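Local coordinates for viral structural protein 4 (Bombyx mori cytoplasmic polyhedrosis virus, PDB 6TZ0) that binds GTP through a P-loop and accompanies the viral RNA-dependent RNA polymerase inside the transcribing capsid, probably as its NTPase cofactor, at residues Tyr418-His429 against Met448-Gln459. Residues are numbered along the deposited sequence; the frame is centred on the assembly and turned at random.
Sequences YEQKASELLISH and MMDEMNEVLIAQ
Helices 418-427 and 448-457 run roughly antiparallel, at 147°, with axes 10.5 Å apart at closest approach and the tightest backbone pairing at Ala422 and Met452, their CA atoms 6.8 Å apart. The interface is mostly apolar, with rings at both ends. The Tyr418 ring, its CG anti to its own carbonyl carbon (chi1 -63°), reaches over to Leu456, whose CD2 covers one face off-centre, 3.6 Å from CE1; the hydroxyl end lies against CB and CG of Gln459. In the middle, bent Met452 lays SD 3.8 Å from CB of Ala422, while Leu425 sets CD2 against Met448 O and Met452 N, and CD1 against the carboxylate of Glu451. At the far end Met448 passes CG over the centre of the His429 ring, 4.1 Å from its centroid, and curls CE between that ring and Leu426. His429 ND1 donates in its ring plane to Leu425 O (3.1 Å), fixing the turn of the imidazole, with Glu451 OE1 at its edge; Leu425 O takes a second bond from Ser428 OG. Tyr418 lies about 8 Å, side chain to side chain, from GTP-binding Lys355. Helix 524-537 packs against Met449 and Asn453, helix 385-393 against Tyr418 and Gln459, and the neighbouring polymerase chain against Leu456 and Ile457.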
ATOM      1  N   TYR B 418       5.022  40.599  -6.559  1.00 38.37           N
ATOM      2  CA  TYR B 418       5.108  40.355  -5.126  1.00 38.37           C
ATOM      3  C   TYR B 418       5.904  41.439  -4.417  1.00 38.37           C
ATOM      4  O   TYR B 418       5.649  41.719  -3.243  1.00 38.37           O
ATOM      5  CB  TYR B 418       5.731  38.991  -4.853  1.00 38.37           C
ATOM      6  CG  TYR B 418       4.931  37.830  -5.375  1.00 38.37           C
ATOM      7  CD1 TYR B 418       3.693  37.522  -4.834  1.00 38.37           C
ATOM      8  CD2 TYR B 418       5.442  37.000  -6.361  1.00 38.37           C
ATOM      9  CE1 TYR B 418       2.963  36.455  -5.297  1.00 38.37           C
ATOM     10  CE2 TYR B 418       4.726  35.925  -6.818  1.00 38.37           C
ATOM     11  CZ  TYR B 418       3.487  35.658  -6.283  1.00 38.37           C
ATOM     12  OH  TYR B 418       2.772  34.583  -6.735  1.00 38.37           O
ATOM     13  N   GLU B 419       6.849  42.069  -5.116  1.00 42.45           N
ATOM     14  CA  GLU B 419       7.592  43.181  -4.535  1.00 42.45           C
ATOM     15  C   GLU B 419       6.688  44.384  -4.315  1.00 42.45           C
ATOM     16  O   GLU B 419       6.793  45.068  -3.292  1.00 42.45           O
ATOM     17  CB  GLU B 419       8.767  43.541  -5.440  1.00 42.45           C
ATOM     18  CG  GLU B 419       9.775  42.422  -5.563  1.00 42.45           C
ATOM     19  CD  GLU B 419      10.917  42.747  -6.495  1.00 42.45           C
ATOM     20  OE1 GLU B 419      10.878  43.810  -7.148  1.00 42.45           O
ATOM     21  OE2 GLU B 419      11.857  41.931  -6.578  1.00 42.45           O
ATOM     22  N   GLN B 420       5.770  44.630  -5.250  1.00 42.10           N
ATOM     23  CA  GLN B 420       4.796  45.706  -5.103  1.00 42.10           C
ATOM     24  C   GLN B 420       3.830  45.428  -3.960  1.00 42.10           C
ATOM     25  O   GLN B 420       3.532  46.329  -3.162  1.00 42.10           O
ATOM     26  CB  GLN B 420       4.041  45.878  -6.416  1.00 42.10           C
ATOM     27  CG  GLN B 420       4.923  46.339  -7.550  1.00 42.10           C
ATOM     28  CD  GLN B 420       4.235  46.278  -8.893  1.00 42.10           C
ATOM     29  OE1 GLN B 420       3.106  45.806  -9.005  1.00 42.10           O
ATOM     30  NE2 GLN B 420       4.922  46.742  -9.928  1.00 42.10           N
ATOM     31  N   LYS B 421       3.351  44.184  -3.853  1.00 41.25           N
ATOM     32  CA  LYS B 421       2.430  43.850  -2.769  1.00 41.25           C
ATOM     33  C   LYS B 421       3.118  43.918  -1.408  1.00 41.25           C
ATOM     34  O   LYS B 421       2.536  44.421  -0.438  1.00 41.25           O
ATOM     35  CB  LYS B 421       1.821  42.468  -2.994  1.00 41.25           C
ATOM     36  CG  LYS B 421       1.078  42.329  -4.310  1.00 41.25           C
ATOM     37  CD  LYS B 421      -0.083  43.300  -4.437  1.00 41.25           C
ATOM     38  CE  LYS B 421      -1.239  42.926  -3.542  1.00 41.25           C
ATOM     39  NZ  LYS B 421      -2.406  43.814  -3.775  1.00 41.25           N
ATOM     40  N   ALA B 422       4.374  43.470  -1.328  1.00 40.74           N
ATOM     41  CA  ALA B 422       5.106  43.539  -0.069  1.00 40.74           C
ATOM     42  C   ALA B 422       5.464  44.974   0.292  1.00 40.74           C
ATOM     43  O   ALA B 422       5.476  45.330   1.473  1.00 40.74           O
ATOM     44  CB  ALA B 422       6.364  42.679  -0.146  1.00 40.74           C
ATOM     45  N   SER B 423       5.730  45.822  -0.707  1.00 41.04           N
ATOM     46  CA  SER B 423       6.031  47.221  -0.420  1.00 41.04           C
ATOM     47  C   SER B 423       4.798  47.960   0.086  1.00 41.04           C
ATOM     48  O   SER B 423       4.894  48.773   1.015  1.00 41.04           O
ATOM     49  CB  SER B 423       6.595  47.897  -1.667  1.00 41.04           C
ATOM     50  OG  SER B 423       6.909  49.252  -1.409  1.00 41.04           O
ATOM     51  N   GLU B 424       3.628  47.673  -0.495  1.00 43.52           N
ATOM     52  CA  GLU B 424       2.388  48.245   0.025  1.00 43.52           C
ATOM     53  C   GLU B 424       2.085  47.734   1.427  1.00 43.52           C
ATOM     54  O   GLU B 424       1.592  48.485   2.280  1.00 43.52           O
ATOM     55  CB  GLU B 424       1.229  47.927  -0.913  1.00 43.52           C
ATOM     56  CG  GLU B 424       1.315  48.617  -2.253  1.00 43.52           C
ATOM     57  CD  GLU B 424       0.181  48.229  -3.174  1.00 43.52           C
ATOM     58  OE1 GLU B 424      -0.618  47.348  -2.792  1.00 43.52           O
ATOM     59  OE2 GLU B 424       0.092  48.796  -4.282  1.00 43.52           O
ATOM     60  N   LEU B 425       2.399  46.463   1.682  1.00 40.46           N
ATOM     61  CA  LEU B 425       2.191  45.882   3.001  1.00 40.46           C
ATOM     62  C   LEU B 425       3.116  46.506   4.039  1.00 40.46           C
ATOM     63  O   LEU B 425       2.740  46.652   5.205  1.00 40.46           O
ATOM     64  CB  LEU B 425       2.407  44.376   2.916  1.00 40.46           C
ATOM     65  CG  LEU B 425       2.025  43.531   4.115  1.00 40.46           C
ATOM     66  CD1 LEU B 425       0.536  43.654   4.307  1.00 40.46           C
ATOM     67  CD2 LEU B 425       2.420  42.093   3.873  1.00 40.46           C
ATOM     68  N   LEU B 426       4.332  46.878   3.636  1.00 41.25           N
ATOM     69  CA  LEU B 426       5.252  47.535   4.561  1.00 41.25           C
ATOM     70  C   LEU B 426       4.854  48.981   4.814  1.00 41.25           C
ATOM     71  O   LEU B 426       5.021  49.482   5.930  1.00 41.25           O
ATOM     72  CB  LEU B 426       6.682  47.466   4.031  1.00 41.25           C
ATOM     73  CG  LEU B 426       7.389  46.116   4.066  1.00 41.25           C
ATOM     74  CD1 LEU B 426       8.676  46.171   3.275  1.00 41.25           C
ATOM     75  CD2 LEU B 426       7.679  45.719   5.488  1.00 41.25           C
ATOM     76  N   ILE B 427       4.352  49.675   3.787  1.00 43.61           N
ATOM     77  CA  ILE B 427       3.860  51.040   3.974  1.00 43.61           C
ATOM     78  C   ILE B 427       2.648  51.057   4.904  1.00 43.61           C
ATOM     79  O   ILE B 427       2.502  51.963   5.735  1.00 43.61           O
ATOM     80  CB  ILE B 427       3.565  51.689   2.605  1.00 43.61           C
ATOM     81  CG1 ILE B 427       4.866  51.933   1.842  1.00 43.61           C
ATOM     82  CG2 ILE B 427       2.813  53.007   2.729  1.00 43.61           C
ATOM     83  CD1 ILE B 427       5.808  52.890   2.540  1.00 43.61           C
ATOM     84  N   SER B 428       1.803  50.021   4.838  1.00 43.03           N
ATOM     85  CA  SER B 428       0.622  49.966   5.699  1.00 43.03           C
ATOM     86  C   SER B 428       0.954  49.798   7.182  1.00 43.03           C
ATOM     87  O   SER B 428       0.086  50.048   8.024  1.00 43.03           O
ATOM     88  CB  SER B 428      -0.301  48.831   5.258  1.00 43.03           C
ATOM     89  OG  SER B 428       0.289  47.569   5.501  1.00 43.03           O
ATOM     90  N   HIS B 429       2.169  49.372   7.524  1.00 42.44           N
ATOM     91  CA  HIS B 429       2.617  49.314   8.909  1.00 42.44           C
ATOM     92  C   HIS B 429       3.609  50.414   9.252  1.00 42.44           C
ATOM     93  O   HIS B 429       4.234  50.361  10.314  1.00 42.44           O
ATOM     94  CB  HIS B 429       3.244  47.957   9.216  1.00 42.44           C
ATOM     95  CG  HIS B 429       2.267  46.826   9.228  1.00 42.44           C
ATOM     96  ND1 HIS B 429       1.979  46.077   8.109  1.00 42.44           N
ATOM     97  CD2 HIS B 429       1.512  46.313  10.227  1.00 42.44           C
ATOM     98  CE1 HIS B 429       1.088  45.153   8.417  1.00 42.44           C
ATOM     99  NE2 HIS B 429       0.789  45.274   9.697  1.00 42.44           N
ATOM    100  N   MET B 448       3.318  40.068  10.071  1.00 37.16           N
ATOM    101  CA  MET B 448       3.331  40.622   8.724  1.00 37.16           C
ATOM    102  C   MET B 448       3.620  39.569   7.663  1.00 37.16           C
ATOM    103  O   MET B 448       3.092  39.646   6.544  1.00 37.16           O
ATOM    104  CB  MET B 448       4.379  41.728   8.641  1.00 37.16           C
ATOM    105  CG  MET B 448       4.163  42.833   9.639  1.00 37.16           C
ATOM    106  SD  MET B 448       5.519  44.005   9.613  1.00 37.16           S
ATOM    107  CE  MET B 448       5.180  44.808   8.062  1.00 37.16           C
ATOM    108  N   MET B 449       4.445  38.578   7.998  1.00 34.28           N
ATOM    109  CA  MET B 449       4.708  37.491   7.067  1.00 34.28           C
ATOM    110  C   MET B 449       3.491  36.604   6.859  1.00 34.28           C
ATOM    111  O   MET B 449       3.383  35.968   5.811  1.00 34.28           O
ATOM    112  CB  MET B 449       5.875  36.642   7.553  1.00 34.28           C
ATOM    113  CG  MET B 449       7.165  37.397   7.636  1.00 34.28           C
ATOM    114  SD  MET B 449       8.496  36.403   8.299  1.00 34.28           S
ATOM    115  CE  MET B 449       9.669  37.693   8.647  1.00 34.28           C
ATOM    116  N   ASP B 450       2.574  36.551   7.827  1.00 35.50           N
ATOM    117  CA  ASP B 450       1.319  35.840   7.599  1.00 35.50           C
ATOM    118  C   ASP B 450       0.461  36.548   6.555  1.00 35.50           C
ATOM    119  O   ASP B 450      -0.182  35.896   5.724  1.00 35.50           O
ATOM    120  CB  ASP B 450       0.556  35.685   8.909  1.00 35.50           C
ATOM    121  CG  ASP B 450       1.228  34.720   9.855  1.00 35.50           C
ATOM    122  OD1 ASP B 450       1.960  33.835   9.370  1.00 35.50           O
ATOM    123  OD2 ASP B 450       1.008  34.829  11.078  1.00 35.50           O
ATOM    124  N   GLU B 451       0.468  37.879   6.558  1.00 37.60           N
ATOM    125  CA  GLU B 451      -0.231  38.635   5.524  1.00 37.60           C
ATOM    126  C   GLU B 451       0.442  38.474   4.165  1.00 37.60           C
ATOM    127  O   GLU B 451      -0.237  38.402   3.129  1.00 37.60           O
ATOM    128  CB  GLU B 451      -0.294  40.100   5.941  1.00 37.60           C
ATOM    129  CG  GLU B 451      -1.185  40.330   7.147  1.00 37.60           C
ATOM    130  CD  GLU B 451      -1.082  41.736   7.699  1.00 37.60           C
ATOM    131  OE1 GLU B 451      -0.170  42.474   7.286  1.00 37.60           O
ATOM    132  OE2 GLU B 451      -1.921  42.106   8.546  1.00 37.60           O
ATOM    133  N   MET B 452       1.770  38.382   4.157  1.00 35.71           N
ATOM    134  CA  MET B 452       2.472  38.073   2.916  1.00 35.71           C
ATOM    135  C   MET B 452       2.161  36.660   2.423  1.00 35.71           C
ATOM    136  O   MET B 452       2.073  36.435   1.214  1.00 35.71           O
ATOM    137  CB  MET B 452       3.972  38.259   3.107  1.00 35.71           C
ATOM    138  CG  MET B 452       4.754  38.222   1.820  1.00 35.71           C
ATOM    139  SD  MET B 452       4.362  39.624   0.763  1.00 35.71           S
ATOM    140  CE  MET B 452       4.762  38.961  -0.848  1.00 35.71           C
ATOM    141  N   ASN B 453       1.961  35.700   3.329  1.00 34.14           N
ATOM    142  CA  ASN B 453       1.529  34.372   2.897  1.00 34.14           C
ATOM    143  C   ASN B 453       0.104  34.393   2.362  1.00 34.14           C
ATOM    144  O   ASN B 453      -0.227  33.616   1.460  1.00 34.14           O
ATOM    145  CB  ASN B 453       1.637  33.362   4.037  1.00 34.14           C
ATOM    146  CG  ASN B 453       3.061  33.027   4.378  1.00 34.14           C
ATOM    147  OD1 ASN B 453       3.923  33.013   3.513  1.00 34.14           O
ATOM    148  ND2 ASN B 453       3.308  32.706   5.635  1.00 34.14           N
ATOM    149  N   GLU B 454      -0.740  35.280   2.893  1.00 37.10           N
ATOM    150  CA  GLU B 454      -2.079  35.464   2.337  1.00 37.10           C
ATOM    151  C   GLU B 454      -2.040  36.056   0.935  1.00 37.10           C
ATOM    152  O   GLU B 454      -2.914  35.755   0.115  1.00 37.10           O
ATOM    153  CB  GLU B 454      -2.916  36.362   3.242  1.00 37.10           C
ATOM    154  CG  GLU B 454      -3.280  35.750   4.569  1.00 37.10           C
ATOM    155  CD  GLU B 454      -4.061  36.705   5.442  1.00 37.10           C
ATOM    156  OE1 GLU B 454      -4.210  37.878   5.047  1.00 37.10           O
ATOM    157  OE2 GLU B 454      -4.519  36.286   6.525  1.00 37.10           O
ATOM    158  N   VAL B 455      -1.065  36.911   0.637  1.00 35.55           N
ATOM    159  CA  VAL B 455      -1.010  37.407  -0.738  1.00 35.55           C
ATOM    160  C   VAL B 455      -0.264  36.425  -1.644  1.00 35.55           C
ATOM    161  O   VAL B 455      -0.425  36.473  -2.869  1.00 35.55           O
ATOM    162  CB  VAL B 455      -0.418  38.829  -0.802  1.00 35.55           C
ATOM    163  CG1 VAL B 455       1.065  38.828  -0.702  1.00 35.55           C
ATOM    164  CG2 VAL B 455      -0.868  39.560  -2.047  1.00 35.55           C
ATOM    165  N   LEU B 456       0.511  35.497  -1.077  1.00 33.97           N
ATOM    166  CA  LEU B 456       1.136  34.457  -1.892  1.00 33.97           C
ATOM    167  C   LEU B 456       0.168  33.336  -2.252  1.00 33.97           C
ATOM    168  O   LEU B 456       0.260  32.777  -3.346  1.00 33.97           O
ATOM    169  CB  LEU B 456       2.350  33.863  -1.176  1.00 33.97           C
ATOM    170  CG  LEU B 456       3.642  34.666  -1.069  1.00 33.97           C
ATOM    171  CD1 LEU B 456       4.596  33.978  -0.141  1.00 33.97           C
ATOM    172  CD2 LEU B 456       4.276  34.805  -2.412  1.00 33.97           C
ATOM    173  N   ILE B 457      -0.748  32.986  -1.344  1.00 34.54           N
ATOM    174  CA  ILE B 457      -1.595  31.807  -1.528  1.00 34.54           C
ATOM    175  C   ILE B 457      -2.591  31.973  -2.673  1.00 34.54           C
ATOM    176  O   ILE B 457      -2.983  30.980  -3.292  1.00 34.54           O
ATOM    177  CB  ILE B 457      -2.295  31.470  -0.189  1.00 34.54           C
ATOM    178  CG1 ILE B 457      -2.997  30.115  -0.220  1.00 34.54           C
ATOM    179  CG2 ILE B 457      -3.303  32.519   0.199  1.00 34.54           C
ATOM    180  CD1 ILE B 457      -2.094  28.982  -0.371  1.00 34.54           C
ATOM    181  N   ALA B 458      -2.951  33.210  -3.028  1.00 36.98           N
ATOM    182  CA  ALA B 458      -3.936  33.450  -4.075  1.00 36.98           C
ATOM    183  C   ALA B 458      -3.434  33.087  -5.461  1.00 36.98           C
ATOM    184  O   ALA B 458      -4.251  32.911  -6.371  1.00 36.98           O
ATOM    185  CB  ALA B 458      -4.365  34.913  -4.059  1.00 36.98           C
ATOM    186  N   GLN B 459      -2.125  32.956  -5.638  1.00 37.53           N
ATOM    187  CA  GLN B 459      -1.530  32.672  -6.930  1.00 37.53           C
ATOM    188  C   GLN B 459      -1.109  31.222  -7.074  1.00 37.53           C
ATOM    189  O   GLN B 459      -0.596  30.842  -8.130  1.00 37.53           O
ATOM    190  CB  GLN B 459      -0.329  33.586  -7.148  1.00 37.53           C
ATOM    191  CG  GLN B 459      -0.678  35.042  -6.998  1.00 37.53           C
ATOM    192  CD  GLN B 459      -1.683  35.495  -8.018  1.00 37.53           C
ATOM    193  OE1 GLN B 459      -1.603  35.134  -9.189  1.00 37.53           O
ATOM    194  NE2 GLN B 459      -2.661  36.270  -7.576  1.00 37.53           N
TER